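Local coordinates for Aac(6')-Ih protein (Acinetobacter baumannii, PDB 4E8O) that probably transfers an acetyl group from acetyl coenzyme A to the 6'-amino group of aminoglycoside antibiotics, as a resistance enzyme of the GNAT superfamily, at residues Ala77-Ser82 with Ala97-Ile102. Residues are numbered along the deposited sequence; the frame is centred on the assembly and turned at random.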
loop_
_atom_site.group_PDB
_atom_site.type_symbol
_atom_site.label_atom_id
_atom_site.label_comp_id
_atom_site.label_asym_id
_atom_site.label_seq_id
_atom_site.Cartn_x
_atom_site.Cartn_y
_atom_site.Cartn_z
ATOM N N ALA B 77 -9.369 24.802 -2.097
ATOM C CA ALA B 77 -9.297 23.342 -2.117
ATOM C C ALA B 77 -8.011 22.843 -2.769
ATOM O O ALA B 77 -7.428 23.531 -3.611
ATOM C CB ALA B 77 -10.506 22.756 -2.832
ATOM N N MET B 78 -7.578 21.644 -2.383
ATOM C CA MET B 78 -6.395 21.014 -2.968
ATOM C C MET B 78 -6.587 19.510 -3.072
ATOM O O MET B 78 -7.361 18.925 -2.314
ATOM C CB MET B 78 -5.152 21.290 -2.119
ATOM C CG MET B 78 -5.293 20.856 -0.668
ATOM S SD MET B 78 -3.726 20.400 0.110
ATOM C CE MET B 78 -3.609 18.679 -0.372
ATOM N N LEU B 79 -5.873 18.891 -4.008
ATOM C CA LEU B 79 -5.862 17.441 -4.154
ATOM C C LEU B 79 -4.451 16.995 -4.514
ATOM O O LEU B 79 -3.735 17.690 -5.244
ATOM C CB LEU B 79 -6.839 17.002 -5.250
ATOM C CG LEU B 79 -6.897 15.510 -5.602
ATOM C CD1 LEU B 79 -8.287 15.126 -6.067
ATOM C CD2 LEU B 79 -5.887 15.158 -6.680
ATOM N N GLU B 80 -4.054 15.833 -4.009
ATOM C CA GLU B 80 -2.807 15.215 -4.429
ATOM C C GLU B 80 -3.094 13.769 -4.806
ATOM O O GLU B 80 -3.854 13.084 -4.126
ATOM C CB GLU B 80 -1.751 15.304 -3.313
ATOM C CG GLU B 80 -1.457 16.740 -2.876
ATOM C CD GLU B 80 -0.361 16.849 -1.830
ATOM O OE1 GLU B 80 0.451 15.904 -1.686
ATOM O OE2 GLU B 80 -0.304 17.898 -1.149
ATOM N N ALA B 81 -2.498 13.301 -5.894
ATOM C CA ALA B 81 -2.714 11.923 -6.313
ATOM C C ALA B 81 -1.432 11.372 -6.890
ATOM O O ALA B 81 -0.520 12.132 -7.229
ATOM C CB ALA B 81 -3.847 11.833 -7.331
ATOM N N SER B 82 -1.357 10.049 -7.001
ATOM C CA SER B 82 -0.182 9.409 -7.571
ATOM C C SER B 82 -0.587 8.239 -8.449
ATOM O O SER B 82 -1.727 7.767 -8.388
ATOM C CB SER B 82 0.739 8.905 -6.465
ATOM O OG SER B 82 0.077 7.961 -5.641
ATOM N N ALA B 97 -4.427 4.601 -10.143
ATOM C CA ALA B 97 -4.317 5.943 -9.581
ATOM C C ALA B 97 -4.580 5.822 -8.091
ATOM O O ALA B 97 -5.262 4.896 -7.662
ATOM C CB ALA B 97 -5.317 6.876 -10.220
ATOM N N PHE B 98 -4.039 6.734 -7.292
ATOM C CA PHE B 98 -4.277 6.675 -5.853
ATOM C C PHE B 98 -4.454 8.071 -5.280
ATOM O O PHE B 98 -3.652 8.964 -5.563
ATOM C CB PHE B 98 -3.137 5.929 -5.147
ATOM C CG PHE B 98 -3.384 5.678 -3.679
ATOM C CD1 PHE B 98 -3.958 4.489 -3.249
ATOM C CD2 PHE B 98 -3.020 6.620 -2.731
ATOM C CE1 PHE B 98 -4.179 4.254 -1.899
ATOM C CE2 PHE B 98 -3.235 6.395 -1.379
ATOM C CZ PHE B 98 -3.816 5.209 -0.962
ATOM N N LEU B 99 -5.509 8.256 -4.486
ATOM C CA LEU B 99 -5.792 9.549 -3.870
ATOM C C LEU B 99 -4.955 9.715 -2.613
ATOM O O LEU B 99 -5.169 9.017 -1.618
ATOM C CB LEU B 99 -7.282 9.674 -3.522
ATOM C CG LEU B 99 -7.721 11.058 -3.046
ATOM C CD1 LEU B 99 -7.521 12.056 -4.164
ATOM C CD2 LEU B 99 -9.170 11.065 -2.574
ATOM N N GLU B 100 -3.992 10.631 -2.657
ATOM C CA GLU B 100 -3.107 10.834 -1.524
ATOM C C GLU B 100 -3.741 11.778 -0.519
ATOM O O GLU B 100 -3.583 11.600 0.688
ATOM C CB GLU B 100 -1.757 11.380 -1.987
ATOM C CG GLU B 100 -1.054 10.507 -3.019
ATOM C CD GLU B 100 -0.318 9.340 -2.401
ATOM O OE1 GLU B 100 -0.258 9.260 -1.159
ATOM O OE2 GLU B 100 0.213 8.498 -3.160
ATOM N N GLY B 101 -4.464 12.777 -1.015
ATOM C CA GLY B 101 -5.089 13.740 -0.134
ATOM C C GLY B 101 -6.026 14.673 -0.863
ATOM O O GLY B 101 -5.764 15.082 -1.996
ATOM N N ILE B 102 -7.127 15.009 -0.204
ATOM C CA ILE B 102 -8.043 16.001 -0.729
ATOM C C ILE B 102 -8.524 16.855 0.435
ATOM O O ILE B 102 -8.751 16.348 1.537
ATOM C CB ILE B 102 -9.222 15.339 -1.473
ATOM C CG1 ILE B 102 -10.126 16.398 -2.112
ATOM C CG2 ILE B 102 -9.987 14.396 -0.546
ATOM C CD1 ILE B 102 -11.270 15.820 -2.921
#
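Two torsions bring Ser-82 and Glu-100 together: the serine hydroxyl sits between its backbone N and carbonyl carbon (chi1 60°), while the glutamate chain folds at chi2 (-81°) and passes over Ala-81, CG 4.0 Å from Ala-81 CA, to reach Ser-82. Ser-82 OG then donates to the anti lone pair of Glu-100 OE2 across a short 2.5 Å. The same carboxylate oxygen forms a salt bridge with Arg-84, which also hydrogen-bonds Ser-82 OG and lies against the Phe-98 ring as a cation-pi partner.

Glu-100 is placed for this by a classic beta bulge in strand 96-104, a hallmark of the GNAT fold; as in other GNAT enzymes, it probably helps to open the sheet beside the acetyl coenzyme A site. Glu-100 and Gly-101 together face Glu-80, and both of their amides reach Glu-80 O from one face of its carbonyl plane, Glu-100 N at 2.9 Å and Gly-101 N at 3.2 Å. Glu-80 N completes the bulge by meeting Gly-101 O at 2.7 Å. Beside it, Ser-82 exchanges two regular backbone bonds with Phe-98.

On the face of Leu-79, Ala-81, Leu-99 and Ile-102, Leu-79 and Leu-99 cross at about a right angle, CD1 to CD1 3.7 Å apart, and Leu-79 continues onto helix 113-127. The side chain of Glu-80 points to the face it shares with Ser-82 and Phe-98, where its OE2 forms a salt bridge with Arg-39 and accepts a hydrogen bond from Trp-35. Shared by Glu-100 OE2 and Ser-82 OG, Arg-84 ties the two together and fixes the carboxylate.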